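Local coordinates for protein tRNA dimethylallyltransferase (Staphylococcus epidermidis ATCC 12228, PDB 3D3Q) that probably transfers a dimethylallyl group from dimethylallyl diphosphate to adenine 37 of tRNAs that read codons beginning with uridine, forming N6-dimethylallyladenosine, at residues I35-S40 against Y65-L70; M41-G46 against A74-Y79. All coordinates share one frame; numbering follows the deposited sequence.

Contact 1 (I35-S40 against Y65-L70); sequences IISGDS and YMIDIL
Ile36 and Tyr65 put their side chains on the same face of the sheet and lean across one another at a slant, with Ile36 CG1 4.1 Å from Tyr65 CD1. The other branch, Ile36 CG2, lies anti to the backbone N (chi1 -66°, measured to CG1) and meets CG of selenomethionine Met66 at 3.6 Å. One isoleucine thus touches two successive side chains, each with a different branch. The backbones beneath form a parallel bridge: Tyr65 N donates to Ile35 O (3.0 Å) and Ser37 N to Tyr65 O (2.9 Å). Tyr65 therefore bonds to the residues flanking Ile36, as parallel strands require, and strand 64-65 becomes an outermost strand of the parallel sheet in this P-loop NTPase-related fold. Past the bridge, Met66 takes a positive phi (70°), and the chain leaves the strand. Ser37 is met by two side chains there: its O approaches Met66 CB (3.3 Å), and its CB approaches Ile67 CG1 (3.4 Å). Beyond the two segments, Tyr65 OH hydrogen-bonds Glu34, and the ring stacks with Tyr88 of helix 78-94, a residue that also packs on Ile36.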
loop_
_atom_site.group_PDB
_atom_site.type_symbol
_atom_site.label_atom_id
_atom_site.label_comp_id
_atom_site.label_asym_id
_atom_site.label_seq_id
_atom_site.Cartn_x
_atom_site.Cartn_y
_atom_site.Cartn_z
ATOM N N ILE A 35 -2.442 13.443 9.109
ATOM C CA ILE A 35 -2.590 12.275 8.262
ATOM C C ILE A 35 -3.872 12.217 7.459
ATOM O O ILE A 35 -4.938 12.562 7.947
ATOM C CB ILE A 35 -2.504 10.991 9.126
ATOM C CG1 ILE A 35 -1.223 11.018 9.950
ATOM C CG2 ILE A 35 -2.543 9.759 8.251
ATOM C CD1 ILE A 35 -1.064 9.860 10.841
ATOM N N ILE A 36 -3.756 11.758 6.221
ATOM C CA ILE A 36 -4.910 11.586 5.361
ATOM C C ILE A 36 -5.028 10.075 5.123
ATOM O O ILE A 36 -4.135 9.466 4.540
ATOM C CB ILE A 36 -4.713 12.299 4.017
ATOM C CG1 ILE A 36 -4.657 13.809 4.237
ATOM C CG2 ILE A 36 -5.826 11.933 3.070
ATOM C CD1 ILE A 36 -4.275 14.588 3.005
ATOM N N SER A 37 -6.114 9.469 5.591
ATOM C CA SER A 37 -6.305 8.038 5.411
ATOM C C SER A 37 -6.363 7.682 3.921
ATOM O O SER A 37 -7.125 8.278 3.160
ATOM C CB SER A 37 -7.583 7.605 6.130
ATOM O OG SER A 37 -8.047 6.363 5.650
ATOM N N GLY A 38 -5.533 6.722 3.507
ATOM C CA GLY A 38 -5.509 6.302 2.110
ATOM C C GLY A 38 -6.384 5.087 1.859
ATOM O O GLY A 38 -6.595 4.666 0.714
ATOM N N ASP A 39 -6.896 4.523 2.949
ATOM C CA ASP A 39 -7.751 3.347 2.886
ATOM C C ASP A 39 -9.112 3.667 2.260
ATOM O O ASP A 39 -9.794 4.594 2.683
ATOM C CB ASP A 39 -7.960 2.790 4.288
ATOM C CG ASP A 39 -8.503 1.375 4.277
ATOM O OD1 ASP A 39 -9.595 1.156 3.719
ATOM O OD2 ASP A 39 -7.826 0.473 4.822
ATOM N N SER A 40 -9.517 2.883 1.270
ATOM C CA SER A 40 -10.797 3.119 0.615
ATOM C C SER A 40 -11.987 2.554 1.378
ATOM O O SER A 40 -13.123 2.610 0.897
ATOM C CB SER A 40 -10.796 2.536 -0.810
ATOM O OG SER A 40 -10.667 1.123 -0.826
ATOM N N TYR A 65 -7.934 12.551 8.356
ATOM C CA TYR A 65 -8.962 12.862 7.373
ATOM C C TYR A 65 -9.300 11.633 6.556
ATOM O O TYR A 65 -8.550 10.652 6.565
ATOM C CB TYR A 65 -8.502 13.973 6.431
ATOM C CG TYR A 65 -8.037 15.208 7.153
ATOM C CD1 TYR A 65 -6.683 15.446 7.355
ATOM C CD2 TYR A 65 -8.956 16.135 7.661
ATOM C CE1 TYR A 65 -6.249 16.580 8.042
ATOM C CE2 TYR A 65 -8.535 17.272 8.356
ATOM C CZ TYR A 65 -7.184 17.490 8.538
ATOM O OH TYR A 65 -6.768 18.627 9.182
HETATM N N MSE A 66 -10.430 11.693 5.850
HETATM C CA MSE A 66 -10.877 10.579 5.024
HETATM C C MSE A 66 -11.349 9.369 5.841
HETATM O O MSE A 66 -11.296 8.236 5.361
HETATM C CB MSE A 66 -9.742 10.142 4.101
HETATM C CG MSE A 66 -9.302 11.203 3.098
HETATM SE SE MSE A 66 -10.625 11.570 1.713
HETATM C CE MSE A 66 -10.533 9.854 0.796
ATOM N N ILE A 67 -11.797 9.606 7.075
ATOM C CA ILE A 67 -12.276 8.528 7.949
ATOM C C ILE A 67 -13.691 8.838 8.456
ATOM O O ILE A 67 -13.910 9.866 9.098
ATOM C CB ILE A 67 -11.314 8.315 9.152
ATOM C CG1 ILE A 67 -9.905 8.024 8.638
ATOM C CG2 ILE A 67 -11.796 7.155 10.016
ATOM C CD1 ILE A 67 -8.876 7.961 9.698
ATOM N N ASP A 68 -14.641 7.950 8.157
ATOM C CA ASP A 68 -16.041 8.134 8.550
ATOM C C ASP A 68 -16.614 9.387 7.899
ATOM O O ASP A 68 -17.227 10.224 8.571
ATOM C CB ASP A 68 -16.188 8.268 10.068
ATOM C CG ASP A 68 -15.910 6.975 10.802
ATOM O OD1 ASP A 68 -16.462 5.927 10.398
ATOM O OD2 ASP A 68 -15.157 7.004 11.795
ATOM N N ILE A 69 -16.406 9.523 6.595
ATOM C CA ILE A 69 -16.905 10.679 5.874
ATOM C C ILE A 69 -18.105 10.341 4.990
ATOM O O ILE A 69 -18.694 11.225 4.375
ATOM C CB ILE A 69 -15.810 11.290 4.991
ATOM C CG1 ILE A 69 -15.274 10.239 4.015
ATOM C CG2 ILE A 69 -14.703 11.850 5.856
ATOM C CD1 ILE A 69 -14.301 10.789 2.995
ATOM N N LEU A 70 -18.477 9.065 4.939
ATOM C CA LEU A 70 -19.611 8.633 4.123
ATOM C C LEU A 70 -20.358 7.469 4.767
ATOM O O LEU A 70 -19.820 6.778 5.616
ATOM C CB LEU A 70 -19.107 8.199 2.742
ATOM C CG LEU A 70 -18.298 9.200 1.934
ATOM C CD1 LEU A 70 -17.548 8.470 0.858
ATOM C CD2 LEU A 70 -19.217 10.243 1.357
#

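Contact 2 (M41-G46 against A74-Y79); sequences MQVYQG and ASFSAY
Phe76 swings CG anti to its own backbone N (chi1 -155°), which carries the ring toward residues 41-46, and chi2 (59°) turns one ring face to CG1 of Val43, a methyl that stands beside the valine's backbone N. CG1 sits 4.2 Å from the ring centroid and 22° off the ring normal, the geometry of a CH-pi contact. Its nearest ring atom is Phe76 CZ, 3.9 Å away, which places the methyl toward the rim. The second methyl, Val43 CG2, lies over a face of the Tyr44 ring, toward its rim, and also reaches Phe76 CD2 (4.2 Å).

Tyr44 works from its far end. Ala74 O lies at the ring edge, near its plane, 3.3 Å from Tyr44 CE1; the hydroxyl is also close to this carbonyl, at 3.4 Å between Tyr44 OH and Ala74 O, but that is at most a weak hydrogen bond. Tyr44 OH further touches Phe76 CB at 3.5 Å.

The type I turn from Met41 to Tyr44, closed by Tyr44 N to Met41 O, carries both buried side chains. Residues 39-42, which overlap the start of the turn, probably interact with substrate tRNA, as in relatives. The loop leaves strand 33-37 and packs on the segment leading into helix 78-94, where Ser77 is the N-cap and its OG bonds Glu80 N.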
loop_
_atom_site.group_PDB
_atom_site.type_symbol
_atom_site.label_atom_id
_atom_site.label_comp_id
_atom_site.label_asym_id
_atom_site.label_seq_id
_atom_site.Cartn_x
_atom_site.Cartn_y
_atom_site.Cartn_z
HETATM N N MSE A 41 -11.741 2.004 2.560
HETATM C CA MSE A 41 -12.821 1.414 3.356
HETATM C C MSE A 41 -13.085 2.137 4.657
HETATM O O MSE A 41 -14.203 2.119 5.185
HETATM C CB MSE A 41 -12.508 -0.052 3.652
HETATM C CG MSE A 41 -12.714 -0.979 2.468
HETATM SE SE MSE A 41 -14.535 -0.883 1.768
HETATM C CE MSE A 41 -15.508 -1.621 3.279
ATOM N N GLN A 42 -12.036 2.768 5.177
ATOM C CA GLN A 42 -12.121 3.511 6.427
ATOM C C GLN A 42 -12.932 4.786 6.237
ATOM O O GLN A 42 -13.166 5.527 7.186
ATOM C CB GLN A 42 -10.708 3.815 6.937
ATOM C CG GLN A 42 -10.106 2.638 7.719
ATOM C CD GLN A 42 -8.664 2.857 8.151
ATOM O OE1 GLN A 42 -8.285 3.943 8.616
ATOM N NE2 GLN A 42 -7.856 1.812 8.029
ATOM N N VAL A 43 -13.382 5.016 5.006
ATOM C CA VAL A 43 -14.180 6.183 4.700
ATOM C C VAL A 43 -15.624 5.975 5.132
ATOM O O VAL A 43 -16.350 6.936 5.348
ATOM C CB VAL A 43 -14.154 6.489 3.189
ATOM C CG1 VAL A 43 -12.828 7.129 2.802
ATOM C CG2 VAL A 43 -14.357 5.206 2.403
ATOM N N TYR A 44 -16.031 4.717 5.271
ATOM C CA TYR A 44 -17.403 4.394 5.662
ATOM C C TYR A 44 -17.612 4.323 7.185
ATOM O O TYR A 44 -16.848 3.684 7.902
ATOM C CB TYR A 44 -17.831 3.072 5.035
ATOM C CG TYR A 44 -17.801 3.062 3.527
ATOM C CD1 TYR A 44 -18.748 3.772 2.780
ATOM C CD2 TYR A 44 -16.819 2.347 2.838
ATOM C CE1 TYR A 44 -18.710 3.768 1.384
ATOM C CE2 TYR A 44 -16.778 2.337 1.448
ATOM C CZ TYR A 44 -17.716 3.044 0.723
ATOM O OH TYR A 44 -17.652 3.034 -0.662
ATOM N N GLN A 45 -18.665 4.975 7.667
ATOM C CA GLN A 45 -18.967 4.989 9.085
ATOM C C GLN A 45 -19.739 3.724 9.462
ATOM O O GLN A 45 -20.621 3.279 8.726
ATOM C CB GLN A 45 -19.759 6.256 9.422
ATOM C CG GLN A 45 -20.964 6.450 8.509
ATOM C CD GLN A 45 -21.321 7.910 8.273
ATOM O OE1 GLN A 45 -20.465 8.713 7.894
ATOM N NE2 GLN A 45 -22.594 8.254 8.471
ATOM N N GLY A 46 -19.389 3.132 10.603
ATOM C CA GLY A 46 -20.062 1.916 11.035
ATOM C C GLY A 46 -19.219 0.691 10.744
ATOM O O GLY A 46 -19.382 -0.368 11.363
ATOM N N ALA A 74 -22.925 4.783 0.371
ATOM C CA ALA A 74 -22.274 5.809 -0.435
ATOM C C ALA A 74 -21.276 5.164 -1.375
ATOM O O ALA A 74 -20.850 4.032 -1.168
ATOM C CB ALA A 74 -21.577 6.822 0.466
ATOM N N SER A 75 -20.901 5.901 -2.407
ATOM C CA SER A 75 -19.963 5.380 -3.378
ATOM C C SER A 75 -18.597 6.034 -3.247
ATOM O O SER A 75 -18.483 7.200 -2.871
ATOM C CB SER A 75 -20.516 5.582 -4.786
ATOM O OG SER A 75 -19.535 5.253 -5.752
ATOM N N PHE A 76 -17.558 5.270 -3.552
ATOM C CA PHE A 76 -16.214 5.787 -3.468
ATOM C C PHE A 76 -15.402 5.269 -4.644
ATOM O O PHE A 76 -15.801 4.303 -5.304
ATOM C CB PHE A 76 -15.576 5.377 -2.148
ATOM C CG PHE A 76 -14.492 6.298 -1.704
ATOM C CD1 PHE A 76 -14.761 7.643 -1.482
ATOM C CD2 PHE A 76 -13.192 5.843 -1.546
ATOM C CE1 PHE A 76 -13.748 8.528 -1.104
ATOM C CE2 PHE A 76 -12.169 6.721 -1.167
ATOM C CZ PHE A 76 -12.453 8.068 -0.950
ATOM N N SER A 77 -14.263 5.905 -4.903
ATOM C CA SER A 77 -13.434 5.514 -6.034
ATOM C C SER A 77 -12.049 6.138 -5.979
ATOM O O SER A 77 -11.805 7.083 -5.237
ATOM C CB SER A 77 -14.097 5.969 -7.322
ATOM O OG SER A 77 -14.097 7.395 -7.377
ATOM N N ALA A 78 -11.144 5.608 -6.788
ATOM C CA ALA A 78 -9.801 6.138 -6.828
ATOM C C ALA A 78 -9.792 7.669 -7.053
ATOM O O ALA A 78 -9.111 8.380 -6.328
ATOM C CB ALA A 78 -8.983 5.424 -7.909
ATOM N N TYR A 79 -10.540 8.191 -8.029
ATOM C CA TYR A 79 -10.523 9.638 -8.249
ATOM C C TYR A 79 -11.215 10.386 -7.127
ATOM O O TYR A 79 -10.750 11.447 -6.706
ATOM C CB TYR A 79 -11.164 10.037 -9.595
ATOM C CG TYR A 79 -11.277 11.555 -9.811
ATOM C CD1 TYR A 79 -12.525 12.202 -9.731
ATOM C CD2 TYR A 79 -10.136 12.349 -10.048
ATOM C CE1 TYR A 79 -12.638 13.602 -9.876
ATOM C CE2 TYR A 79 -10.236 13.756 -10.192
ATOM C CZ TYR A 79 -11.489 14.372 -10.103
ATOM O OH TYR A 79 -11.609 15.748 -10.240
#

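Overall arrangement
From the N terminus, strand 33-37 runs directly into the loop that holds 41-46. The chain then makes an excursion without helix before returning at strand 64-65, where contact 1 closes the loop by sheet pairing. It continues through 65-70 to 74-79, and contact 2 closes a second, overlapping loop, opened at 41-46 inside the first, just before helix 78-94. The segments alternate along the chain, so the two loops cross instead of nesting; their centres are 8 Å apart. Probable hydrogen bonds join them: Ile69 N to Val43 O (2.9 Å) and Gln45 N to Leu70 O (3.0 Å). Together they tie the sheet edge, the loop region implicated in tRNA interaction and the start of helix 78-94.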